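Local coordinates for uncharacterized protein TP-0789 domain-containing protein (Desulfovibrio piger ATCC 29098, PDB 4Z48), which is of unknown function but belongs to the LolA-like family, whose members include periplasmic lipoprotein carriers, and so may bind a lipid or other hydrophobic ligand, at residues A[32-40]-A[214-222]; A[80-90]-A[124-132]. One frame throughout, in Å; residues are numbered along the deposited sequence.

From the N terminus, helix 8-20 leads into strand 27-38, whose C-terminal half forms one side of contact 1. The chain then passes through strands 41-54 and 60-69 to strand 77-82, where contact 2 begins. Contact 2 closes a loop of 33 residues, holding the 83-90 turn against the irregular chain that precedes strand 133-143. Contact 1 closes only much later, when segment 214-222 returns to pair with 32-40, with 173 residues between the segments; contact 2 is therefore nested inside its loop. Their centres lie 26 Å apart on opposite sides of the chain's centre. Contact 1 joins early and late strands edge to edge, whereas contact 2 ties a strand end to a long connection.

Contact 1: residues A[32-40]-A[214-222]; sequences AVMSINRGG and RPREGSFTV
The Phe-220 ring has Asn-37 CB over one face, 3.7 Å from the ring centroid in a CH-pi contact, and Val-222 CG2 at its edge. The Asn-37 amide lies almost parallel to the ring, the planes 12° apart. Phe-220 chi1 of 64° sets CG between its backbone N and carbonyl carbon and swings the ring over Asn-37. The Arg-38 guanidinium has Ser-219 CB over one face; at its edge NH1 is 3.0 Å from Glu-217 O, and NH2 comes within 3.0 Å of Arg-214 NH2, two donors with no bond between them. Glu-217 CG lies over the centre of one face of the Arg-214 guanidinium. The two guanidinium planes stand 79° apart, and Asp-118, salt-bridged to Arg-214 NE and hydrogen-bonded to Ser-219 OG and Thr-221 OG1, probably offsets the gathered positive charge. Between the strands, Asn-37 N donates to Phe-220 O (2.8 Å) and Val-222 N to Ser-35 O (2.8 Å), in two antiparallel hydrogen-bonded pairs. Water 1 donates to both Ser-35 O and Phe-220 O. Thr-221 CG2 meets Met-34 CG at 3.7 Å. A G1 beta bulge, Gly-218 and Ser-219 facing Arg-214, leads into strand 219-230, which runs between strands 27-38 and 204-214; strand 41-54 flanks 27-38.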
loop_
_atom_site.group_PDB
_atom_site.type_symbol
_atom_site.label_atom_id
_atom_site.label_comp_id
_atom_site.label_asym_id
_atom_site.label_seq_id
_atom_site.Cartn_x
_atom_site.Cartn_y
_atom_site.Cartn_z
ATOM N N ALA A 32 5.734 12.527 -2.128
ATOM C CA ALA A 32 6.485 11.430 -2.749
ATOM C C ALA A 32 6.853 11.742 -4.178
ATOM O O ALA A 32 6.175 12.542 -4.835
ATOM C CB ALA A 32 5.668 10.131 -2.725
ATOM N N VAL A 33 7.945 11.118 -4.641
ATOM C CA VAL A 33 8.383 11.113 -6.040
ATOM C C VAL A 33 8.488 9.633 -6.428
ATOM O O VAL A 33 9.098 8.848 -5.695
ATOM C CB VAL A 33 9.695 11.901 -6.307
ATOM C CG1 VAL A 33 10.199 11.634 -7.731
ATOM C CG2 VAL A 33 9.472 13.399 -6.130
HETATM N N MSE A 34 7.896 9.273 -7.561
HETATM C CA MSE A 34 7.895 7.925 -8.109
HETATM C C MSE A 34 8.603 7.949 -9.454
HETATM O O MSE A 34 8.365 8.841 -10.265
HETATM C CB MSE A 34 6.433 7.441 -8.210
HETATM C CG MSE A 34 6.163 6.351 -9.200
HETATM SE SE MSE A 34 4.185 6.201 -9.342
HETATM C CE MSE A 34 3.846 5.303 -7.830
ATOM N N SER A 35 9.508 7.005 -9.657
ATOM C CA SER A 35 10.236 6.851 -10.908
ATOM C C SER A 35 9.982 5.413 -11.436
ATOM O O SER A 35 10.284 4.427 -10.762
ATOM C CB SER A 35 11.723 7.154 -10.687
ATOM O OG SER A 35 12.478 6.902 -11.858
ATOM N N ILE A 36 9.371 5.317 -12.614
ATOM C CA ILE A 36 9.018 4.067 -13.272
ATOM C C ILE A 36 9.981 3.807 -14.423
ATOM O O ILE A 36 10.039 4.612 -15.379
ATOM C CB ILE A 36 7.545 4.150 -13.782
ATOM C CG1 ILE A 36 6.585 4.663 -12.680
ATOM C CG2 ILE A 36 7.099 2.771 -14.291
ATOM C CD1 ILE A 36 5.270 5.245 -13.180
ATOM N N ASN A 37 10.690 2.662 -14.372
ATOM C CA ASN A 37 11.663 2.316 -15.414
ATOM C C ASN A 37 11.213 1.119 -16.228
ATOM O O ASN A 37 11.041 0.039 -15.696
ATOM C CB ASN A 37 13.043 2.060 -14.804
ATOM C CG ASN A 37 14.193 2.008 -15.797
ATOM O OD1 ASN A 37 14.243 1.173 -16.717
ATOM N ND2 ASN A 37 15.192 2.853 -15.570
ATOM N N ARG A 38 11.100 1.303 -17.528
ATOM C CA ARG A 38 10.680 0.242 -18.439
ATOM C C ARG A 38 11.548 0.288 -19.705
ATOM O O ARG A 38 11.341 1.153 -20.545
ATOM C CB ARG A 38 9.176 0.412 -18.767
ATOM C CG ARG A 38 8.601 -0.659 -19.696
ATOM C CD ARG A 38 7.147 -0.369 -20.089
ATOM N NE ARG A 38 6.200 -0.497 -18.973
ATOM C CZ ARG A 38 5.895 -1.646 -18.369
ATOM N NH1 ARG A 38 6.462 -2.782 -18.759
ATOM N NH2 ARG A 38 5.038 -1.662 -17.358
ATOM N N GLY A 39 12.522 -0.617 -19.798
ATOM C CA GLY A 39 13.447 -0.706 -20.930
ATOM C C GLY A 39 14.327 0.515 -21.141
ATOM O O GLY A 39 14.623 0.874 -22.281
ATOM N N GLY A 40 14.724 1.166 -20.045
ATOM C CA GLY A 40 15.521 2.394 -20.097
ATOM C C GLY A 40 14.685 3.658 -20.179
ATOM O O GLY A 40 15.184 4.755 -19.902
ATOM N N ARG A 214 8.267 -5.778 -11.341
ATOM C CA ARG A 214 7.391 -6.733 -12.032
ATOM C C ARG A 214 8.306 -7.468 -12.987
ATOM O O ARG A 214 8.628 -6.927 -14.049
ATOM C CB ARG A 214 6.187 -6.051 -12.723
ATOM C CG ARG A 214 5.097 -5.691 -11.689
ATOM C CD ARG A 214 3.818 -5.259 -12.347
ATOM N NE ARG A 214 4.048 -4.140 -13.257
ATOM C CZ ARG A 214 3.193 -3.717 -14.188
ATOM N NH1 ARG A 214 2.043 -4.358 -14.391
ATOM N NH2 ARG A 214 3.490 -2.666 -14.941
ATOM N N PRO A 215 8.851 -8.634 -12.557
ATOM C CA PRO A 215 9.802 -9.366 -13.419
ATOM C C PRO A 215 9.212 -9.754 -14.791
ATOM O O PRO A 215 9.941 -9.770 -15.785
ATOM C CB PRO A 215 10.164 -10.611 -12.589
ATOM C CG PRO A 215 9.037 -10.767 -11.573
ATOM C CD PRO A 215 8.621 -9.345 -11.272
ATOM N N ARG A 216 7.895 -10.022 -14.858
ATOM C CA ARG A 216 7.236 -10.434 -16.117
ATOM C C ARG A 216 7.016 -9.239 -17.064
ATOM O O ARG A 216 6.841 -9.455 -18.265
ATOM C CB ARG A 216 5.907 -11.154 -15.812
ATOM C CG ARG A 216 6.113 -12.420 -14.928
ATOM C CD ARG A 216 4.837 -13.145 -14.481
ATOM N NE ARG A 216 3.818 -13.274 -15.529
ATOM C CZ ARG A 216 3.790 -14.219 -16.467
ATOM N NH1 ARG A 216 4.737 -15.149 -16.513
ATOM N NH2 ARG A 216 2.821 -14.235 -17.372
ATOM N N GLU A 217 7.044 -7.984 -16.542
ATOM C CA GLU A 217 6.842 -6.784 -17.368
ATOM C C GLU A 217 8.151 -6.112 -17.767
ATOM O O GLU A 217 8.132 -5.218 -18.610
ATOM C CB GLU A 217 5.943 -5.758 -16.653
ATOM C CG GLU A 217 4.575 -6.303 -16.278
ATOM C CD GLU A 217 3.749 -6.855 -17.426
ATOM O OE1 GLU A 217 3.592 -6.148 -18.448
ATOM O OE2 GLU A 217 3.257 -7.999 -17.298
ATOM N N GLY A 218 9.262 -6.519 -17.145
ATOM C CA GLY A 218 10.571 -5.920 -17.394
ATOM C C GLY A 218 10.620 -4.486 -16.888
ATOM O O GLY A 218 11.214 -3.611 -17.522
ATOM N N SER A 219 9.939 -4.223 -15.768
ATOM C CA SER A 219 9.880 -2.872 -15.232
ATOM C C SER A 219 10.076 -2.843 -13.727
ATOM O O SER A 219 9.767 -3.828 -13.031
ATOM C CB SER A 219 8.548 -2.216 -15.576
ATOM O OG SER A 219 7.442 -3.030 -15.235
ATOM N N PHE A 220 10.524 -1.688 -13.218
ATOM C CA PHE A 220 10.622 -1.482 -11.773
ATOM C C PHE A 220 10.258 -0.031 -11.433
ATOM O O PHE A 220 10.512 0.882 -12.229
ATOM C CB PHE A 220 12.001 -1.859 -11.221
ATOM C CG PHE A 220 13.151 -1.023 -11.728
ATOM C CD1 PHE A 220 13.802 -1.353 -12.911
ATOM C CD2 PHE A 220 13.615 0.065 -10.997
ATOM C CE1 PHE A 220 14.882 -0.590 -13.374
ATOM C CE2 PHE A 220 14.696 0.829 -11.455
ATOM C CZ PHE A 220 15.330 0.499 -12.640
ATOM N N THR A 221 9.627 0.160 -10.264
ATOM C CA THR A 221 9.220 1.474 -9.772
ATOM C C THR A 221 9.958 1.780 -8.476
ATOM O O THR A 221 9.992 0.935 -7.582
ATOM C CB THR A 221 7.667 1.519 -9.622
ATOM O OG1 THR A 221 7.078 1.336 -10.928
ATOM C CG2 THR A 221 7.170 2.831 -9.034
ATOM N N VAL A 222 10.514 2.994 -8.348
ATOM C CA VAL A 222 11.157 3.392 -7.087
ATOM C C VAL A 222 10.369 4.584 -6.526
ATOM O O VAL A 222 10.188 5.562 -7.225
ATOM C CB VAL A 222 12.668 3.688 -7.249
ATOM C CG1 VAL A 222 13.295 4.130 -5.923
ATOM C CG2 VAL A 222 13.408 2.473 -7.811
HETATM O O HOH W 1 12.469 3.087 -11.567
#

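Contact 2: residues A[80-90]-A[124-132]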
loop_
_atom_site.group_PDB
_atom_site.type_symbol
_atom_site.label_atom_id
_atom_site.label_comp_id
_atom_site.label_asym_id
_atom_site.label_seq_id
_atom_site.Cartn_x
_atom_site.Cartn_y
_atom_site.Cartn_z
ATOM N N VAL A 80 -9.712 7.269 -1.745
ATOM C CA VAL A 80 -9.848 5.880 -1.314
ATOM C C VAL A 80 -10.552 5.844 0.032
ATOM O O VAL A 80 -10.147 6.559 0.949
ATOM C CB VAL A 80 -8.488 5.119 -1.236
ATOM C CG1 VAL A 80 -8.708 3.638 -0.923
ATOM C CG2 VAL A 80 -7.624 5.318 -2.487
ATOM N N TRP A 81 -11.630 5.056 0.122
ATOM C CA TRP A 81 -12.381 4.773 1.349
ATOM C C TRP A 81 -12.174 3.293 1.637
ATOM O O TRP A 81 -12.795 2.430 0.999
ATOM C CB TRP A 81 -13.863 5.126 1.202
ATOM C CG TRP A 81 -14.183 6.579 1.059
ATOM C CD1 TRP A 81 -13.313 7.634 1.081
ATOM C CD2 TRP A 81 -15.486 7.136 0.824
ATOM N NE1 TRP A 81 -13.996 8.813 0.889
ATOM C CE2 TRP A 81 -15.331 8.537 0.735
ATOM C CE3 TRP A 81 -16.781 6.581 0.723
ATOM C CZ2 TRP A 81 -16.412 9.396 0.530
ATOM C CZ3 TRP A 81 -17.855 7.430 0.510
ATOM C CH2 TRP A 81 -17.666 8.822 0.415
ATOM N N SER A 82 -11.197 3.011 2.496
ATOM C CA SER A 82 -10.751 1.668 2.846
ATOM C C SER A 82 -11.373 1.274 4.183
ATOM O O SER A 82 -11.250 2.003 5.164
ATOM C CB SER A 82 -9.222 1.609 2.859
ATOM O OG SER A 82 -8.710 0.292 2.937
ATOM N N TYR A 83 -12.143 0.174 4.185
ATOM C CA TYR A 83 -12.908 -0.273 5.356
ATOM C C TYR A 83 -12.332 -1.495 6.067
ATOM O O TYR A 83 -11.886 -2.453 5.433
ATOM C CB TYR A 83 -14.351 -0.611 4.948
ATOM C CG TYR A 83 -15.043 0.474 4.154
ATOM C CD1 TYR A 83 -15.459 1.659 4.764
ATOM C CD2 TYR A 83 -15.246 0.337 2.785
ATOM C CE1 TYR A 83 -16.052 2.679 4.031
ATOM C CE2 TYR A 83 -15.820 1.362 2.033
ATOM C CZ TYR A 83 -16.241 2.520 2.663
ATOM O OH TYR A 83 -16.865 3.495 1.937
ATOM N N ARG A 84 -12.352 -1.456 7.393
ATOM C CA ARG A 84 -11.920 -2.590 8.201
ATOM C C ARG A 84 -13.000 -3.655 8.106
ATOM O O ARG A 84 -14.186 -3.355 8.313
ATOM C CB ARG A 84 -11.665 -2.169 9.661
ATOM C CG ARG A 84 -10.765 -3.135 10.444
ATOM C CD ARG A 84 -9.329 -3.178 9.930
ATOM N NE ARG A 84 -8.562 -1.980 10.274
ATOM C CZ ARG A 84 -7.242 -1.876 10.143
ATOM N NH1 ARG A 84 -6.530 -2.898 9.685
ATOM N NH2 ARG A 84 -6.623 -0.750 10.477
ATOM N N GLY A 85 -12.598 -4.856 7.701
ATOM C CA GLY A 85 -13.516 -5.985 7.581
ATOM C C GLY A 85 -13.893 -6.317 6.155
ATOM O O GLY A 85 -13.615 -5.543 5.232
ATOM N N LEU A 86 -14.565 -7.460 5.954
ATOM C CA LEU A 86 -14.890 -7.846 4.579
ATOM C C LEU A 86 -16.317 -7.498 4.130
ATOM O O LEU A 86 -16.629 -7.767 2.979
ATOM C CB LEU A 86 -14.648 -9.369 4.390
ATOM C CG LEU A 86 -13.197 -9.812 4.208
ATOM C CD1 LEU A 86 -13.017 -11.266 4.596
ATOM C CD2 LEU A 86 -12.721 -9.558 2.762
ATOM N N GLU A 87 -17.182 -6.947 4.992
ATOM C CA GLU A 87 -18.590 -6.708 4.628
ATOM C C GLU A 87 -18.793 -5.766 3.459
ATOM O O GLU A 87 -19.718 -5.959 2.670
ATOM C CB GLU A 87 -19.385 -6.160 5.811
ATOM C CG GLU A 87 -19.675 -7.188 6.868
ATOM C CD GLU A 87 -18.688 -7.290 8.017
ATOM O OE1 GLU A 87 -17.481 -7.002 7.829
ATOM O OE2 GLU A 87 -19.133 -7.701 9.110
ATOM N N GLN A 88 -17.948 -4.737 3.366
ATOM C CA GLN A 88 -18.030 -3.716 2.335
ATOM C C GLN A 88 -16.702 -3.630 1.607
ATOM O O GLN A 88 -15.665 -3.488 2.252
ATOM C CB GLN A 88 -18.371 -2.375 3.014
ATOM C CG GLN A 88 -18.763 -1.240 2.085
ATOM C CD GLN A 88 -19.040 0.051 2.827
ATOM O OE1 GLN A 88 -18.756 0.204 4.033
ATOM N NE2 GLN A 88 -19.591 1.023 2.107
ATOM N N ASP A 89 -16.732 -3.685 0.257
ATOM C CA ASP A 89 -15.526 -3.537 -0.548
ATOM C C ASP A 89 -15.007 -2.103 -0.417
ATOM O O ASP A 89 -15.809 -1.183 -0.213
ATOM C CB ASP A 89 -15.800 -3.863 -2.029
ATOM C CG ASP A 89 -16.237 -5.288 -2.267
ATOM O OD1 ASP A 89 -15.493 -6.218 -1.856
ATOM O OD2 ASP A 89 -17.328 -5.480 -2.836
ATOM N N ASP A 90 -13.693 -1.918 -0.523
ATOM C CA ASP A 90 -13.103 -0.583 -0.470
ATOM C C ASP A 90 -13.559 0.203 -1.671
ATOM O O ASP A 90 -13.635 -0.350 -2.778
ATOM C CB ASP A 90 -11.571 -0.646 -0.456
ATOM C CG ASP A 90 -10.910 -1.111 0.832
ATOM O OD1 ASP A 90 -11.645 -1.422 1.816
ATOM O OD2 ASP A 90 -9.663 -1.139 0.873
ATOM N N ILE A 124 -2.731 0.285 -3.390
ATOM C CA ILE A 124 -2.907 1.606 -2.796
ATOM C C ILE A 124 -3.853 1.566 -1.561
ATOM O O ILE A 124 -3.821 2.489 -0.765
ATOM C CB ILE A 124 -3.378 2.587 -3.907
ATOM C CG1 ILE A 124 -2.283 2.779 -4.998
ATOM C CG2 ILE A 124 -3.886 3.913 -3.392
ATOM C CD1 ILE A 124 -0.875 2.915 -4.546
ATOM N N GLN A 125 -4.632 0.497 -1.365
ATOM C CA GLN A 125 -5.482 0.350 -0.164
ATOM C C GLN A 125 -4.665 -0.147 1.062
ATOM O O GLN A 125 -3.461 -0.392 0.938
ATOM C CB GLN A 125 -6.627 -0.624 -0.434
ATOM C CG GLN A 125 -7.501 -0.228 -1.620
ATOM C CD GLN A 125 -8.215 -1.407 -2.230
ATOM O OE1 GLN A 125 -7.884 -2.584 -2.007
ATOM N NE2 GLN A 125 -9.181 -1.108 -3.064
ATOM N N ASN A 126 -5.346 -0.336 2.236
ATOM C CA ASN A 126 -4.777 -0.795 3.515
ATOM C C ASN A 126 -3.959 -2.070 3.321
ATOM O O ASN A 126 -4.495 -3.102 2.904
ATOM C CB ASN A 126 -5.901 -1.023 4.549
ATOM C CG ASN A 126 -5.488 -1.353 5.974
ATOM O OD1 ASN A 126 -4.308 -1.463 6.330
ATOM N ND2 ASN A 126 -6.476 -1.539 6.834
ATOM N N LEU A 127 -2.644 -1.973 3.594
ATOM C CA LEU A 127 -1.695 -3.084 3.466
ATOM C C LEU A 127 -1.801 -4.064 4.662
ATOM O O LEU A 127 -1.337 -5.202 4.545
ATOM C CB LEU A 127 -0.248 -2.527 3.325
ATOM C CG LEU A 127 0.946 -3.488 3.085
ATOM C CD1 LEU A 127 0.754 -4.374 1.872
ATOM C CD2 LEU A 127 2.241 -2.713 2.928
ATOM N N ASP A 128 -2.438 -3.646 5.785
ATOM C CA ASP A 128 -2.498 -4.488 6.971
ATOM C C ASP A 128 -3.942 -4.781 7.458
ATOM O O ASP A 128 -4.219 -4.681 8.658
ATOM C CB ASP A 128 -1.641 -3.859 8.089
ATOM C CG ASP A 128 -0.145 -3.900 7.800
ATOM O OD1 ASP A 128 0.461 -4.994 7.929
ATOM O OD2 ASP A 128 0.418 -2.839 7.434
ATOM N N ASP A 129 -4.835 -5.200 6.537
ATOM C CA ASP A 129 -6.215 -5.595 6.857
ATOM C C ASP A 129 -6.168 -7.068 7.296
ATOM O O ASP A 129 -6.408 -7.969 6.491
ATOM C CB ASP A 129 -7.135 -5.362 5.646
ATOM C CG ASP A 129 -8.593 -5.119 5.999
ATOM O OD1 ASP A 129 -9.169 -5.938 6.748
ATOM O OD2 ASP A 129 -9.173 -4.134 5.484
ATOM N N VAL A 130 -5.766 -7.291 8.575
ATOM C CA VAL A 130 -5.458 -8.569 9.227
ATOM C C VAL A 130 -6.503 -9.678 8.932
ATOM O O VAL A 130 -6.111 -10.815 8.622
ATOM C CB VAL A 130 -5.227 -8.405 10.761
ATOM C CG1 VAL A 130 -5.161 -9.743 11.474
ATOM C CG2 VAL A 130 -3.947 -7.618 11.041
ATOM N N ASP A 131 -7.800 -9.353 9.007
ATOM C CA ASP A 131 -8.834 -10.380 8.850
ATOM C C ASP A 131 -9.214 -10.664 7.375
ATOM O O ASP A 131 -10.153 -11.425 7.118
ATOM C CB ASP A 131 -10.066 -10.031 9.701
ATOM C CG ASP A 131 -9.805 -10.089 11.207
ATOM O OD1 ASP A 131 -9.243 -11.107 11.684
ATOM O OD2 ASP A 131 -10.185 -9.131 11.911
ATOM N N GLU A 132 -8.442 -10.166 6.421
ATOM C CA GLU A 132 -8.716 -10.506 5.030
ATOM C C GLU A 132 -7.864 -11.717 4.596
ATOM O O GLU A 132 -8.081 -12.256 3.504
ATOM C CB GLU A 132 -8.507 -9.307 4.098
ATOM C CG GLU A 132 -9.563 -8.225 4.250
ATOM C CD GLU A 132 -9.679 -7.255 3.094
ATOM O OE1 GLU A 132 -8.631 -6.798 2.582
ATOM O OE2 GLU A 132 -10.828 -6.905 2.737
HETATM O O HOH W 2 -9.194 -1.191 5.669
HETATM O O HOH W 3 -9.814 -2.659 3.336
#
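Ser-82 and Gln-125 bring the two backbones to 6.2 Å between CA atoms, where strand 77-82 ends and passes an irregular chain. Further on, Gly-85 and Leu-86 run beside Asp-131 and Glu-132 of the 3-10 segment 130-132. A weak hydrogen bond runs from Asn-126 N to Ser-82 OG (3.5 Å). Asn-126 OD1 accepts from Asp-128 N in an Asx turn, and Asp-129 centres an inverse gamma turn. Family membership and the curved antiparallel strands are consistent with the unclosed barrel of LolA-like proteins; here the 124-132 loop lies between strand 77-82 and helix 8-20, where Val-130 touches Tyr-13. Asp-90 closes the 83-90 turn: OD2 takes the Ser-82 hydroxyl at 2.7 Å and OD1 takes Tyr-83 N, each met from above the carboxylate plane. Asp-90 OD2 also lies 3.3 Å from Gln-125 CB, the two side chains coming from opposite directions. Water 2 joins the segments, donating to Ser-82 OG and Asp-129 OD2 and accepting from Asn-126 ND2 (3.0 Å). The Arg-84 chain, bent at chi2 and chi3 (66° and 73°), curls its guanidinium back to the loop. Asn-126 ND2 sits over one guanidinium face, the two planes 83° apart, a meeting of donors without a hydrogen bond, while Asp-128 O lies at the edge, 3.1 Å from Arg-84 NH1. Val-80 CG2 meets Ile-124 CG2 (4.1 Å), crossing at about a right angle. At the other end Leu-86 CD2 lies against Glu-132 CG and comes within 3.3 Å of Glu-132 OE2, while OE1 is salt-bridged to Lys-159.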